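Side-chain contact in cell wall mannoprotein 1 (Neosartorya fumigata, PDB 5J5L), which binds lipids, here arachidonic acid, and is probably a constitutive cell wall component that host antibodies recognise: residues S68-N71 and A72-L76. Numbering follows the deposited sequence.
Sequences SVTN and ALLGL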
loop_
_atom_site.group_PDB
_atom_site.type_symbol
_atom_site.label_atom_id
_atom_site.label_comp_id
_atom_site.label_asym_id
_atom_site.label_seq_id
_atom_site.Cartn_x
_atom_site.Cartn_y
_atom_site.Cartn_z
ATOM N N SER A 68 10.198 -14.483 -5.245
ATOM C CA SER A 68 10.713 -13.293 -4.577
ATOM C C SER A 68 9.686 -12.155 -4.631
ATOM O O SER A 68 9.398 -11.540 -3.610
ATOM C CB SER A 68 12.046 -12.843 -5.181
ATOM O OG SER A 68 13.092 -13.789 -4.969
ATOM N N VAL A 69 9.113 -11.891 -5.804
ATOM C CA VAL A 69 8.148 -10.783 -5.949
ATOM C C VAL A 69 6.860 -11.093 -5.177
ATOM O O VAL A 69 6.323 -10.236 -4.468
ATOM C CB VAL A 69 7.890 -10.493 -7.441
ATOM C CG1 VAL A 69 6.675 -9.619 -7.641
ATOM C CG2 VAL A 69 9.125 -9.855 -8.065
ATOM N N THR A 70 6.403 -12.339 -5.251
ATOM C CA THR A 70 5.196 -12.772 -4.522
ATOM C C THR A 70 5.364 -12.599 -3.021
ATOM O O THR A 70 4.504 -12.042 -2.343
ATOM C CB THR A 70 4.870 -14.251 -4.837
ATOM O OG1 THR A 70 4.574 -14.378 -6.226
ATOM C CG2 THR A 70 3.683 -14.762 -4.040
ATOM N N ASN A 71 6.485 -13.067 -2.493
ATOM C CA ASN A 71 6.724 -12.944 -1.065
ATOM C C ASN A 71 6.908 -11.511 -0.603
ATOM O O ASN A 71 6.519 -11.168 0.516
ATOM C CB ASN A 71 7.925 -13.782 -0.650
ATOM C CG ASN A 71 7.596 -15.261 -0.582
ATOM O OD1 ASN A 71 6.600 -15.728 -1.151
ATOM N ND2 ASN A 71 8.437 -16.012 0.115
ATOM N N ALA A 72 7.517 -10.686 -1.451
ATOM C CA ALA A 72 7.698 -9.284 -1.110
ATOM C C ALA A 72 6.342 -8.600 -1.077
ATOM O O ALA A 72 6.076 -7.807 -0.174
ATOM C CB ALA A 72 8.644 -8.595 -2.081
ATOM N N LEU A 73 5.486 -8.898 -2.054
ATOM C CA LEU A 73 4.153 -8.275 -2.083
ATOM C C LEU A 73 3.336 -8.737 -0.877
ATOM O O LEU A 73 2.763 -7.908 -0.136
ATOM C CB LEU A 73 3.421 -8.617 -3.385
ATOM C CG LEU A 73 2.019 -8.031 -3.539
ATOM C CD1 LEU A 73 2.062 -6.507 -3.516
ATOM C CD2 LEU A 73 1.399 -8.544 -4.816
ATOM N N LEU A 74 3.292 -10.048 -0.658
ATOM C CA LEU A 74 2.536 -10.600 0.471
ATOM C C LEU A 74 3.082 -10.121 1.814
ATOM O O LEU A 74 2.325 -9.951 2.769
ATOM C CB LEU A 74 2.537 -12.124 0.435
ATOM C CG LEU A 74 1.388 -12.792 -0.324
ATOM C CD1 LEU A 74 1.029 -12.053 -1.607
ATOM C CD2 LEU A 74 1.752 -14.235 -0.602
ATOM N N GLY A 75 4.397 -9.919 1.884
ATOM C CA GLY A 75 5.025 -9.365 3.083
ATOM C C GLY A 75 4.553 -7.979 3.432
ATOM O O GLY A 75 4.606 -7.574 4.601
ATOM N N LEU A 76 4.042 -7.239 2.447
ATOM C CA LEU A 76 3.413 -5.943 2.736
ATOM C C LEU A 76 2.096 -6.059 3.525
ATOM O O LEU A 76 1.701 -5.109 4.191
ATOM C CB LEU A 76 3.171 -5.144 1.445
ATOM C CG LEU A 76 4.391 -4.770 0.603
ATOM C CD1 LEU A 76 3.979 -4.113 -0.714
ATOM C CD2 LEU A 76 5.351 -3.870 1.370
#
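Two successive turns of helix 63-89, one of the long helices in this all-helical lipid-binding fold, meet where Thr-70 and Leu-74, one turn apart, stand next to each other and project from the same face of the helix. Their methyls touch, Thr-70 CG2 resting 4.0 Å from Leu-74 CD2. The threonine is turned so that OG1 lies beside the backbone N (chi1 -63°), which leaves CG2 opposite that N, next to the carbonyl carbon and on the leucine side. From its place OG1 hydrogen-bonds to Ser-66 O, one turn back. That bond pays for burying the hydroxyl and helps hold the rotation of the side chain.

Leu-74 also leans on the backbone of the preceding turn: its CB sits 3.4 Å from Thr-70 O and its CD1 3.6 Å from the same oxygen. Leu-74 N donates to Thr-70 O at 2.9 Å, in a nearly straight bond (171° at the hydrogen). The same i to i+4 pattern runs from Ser-68 O to Ala-72 N and from Val-69 O to Leu-73 N. At Gly-75 the geometry changes: its N is 2.8 Å from Asn-71 O, but the bond bends to 144° and the donor stands above the carbonyl plane.

Around the helix, Thr-70, Leu-73 and Leu-74 face helix 127-150, where Ile-133 touches both Thr-70 and Leu-73, while Val-69 and Leu-73 meet Leu-121 of helix 100-124. The side chain of Leu-73 lies about 9 Å from the bound arachidonic acid, too far to touch it. Across the Thr-70/Leu-74 pair, then, the side-chain contact is purely apolar: with its hydroxyl tied back to its own helix, the threonine offers a methyl to its leucine neighbour.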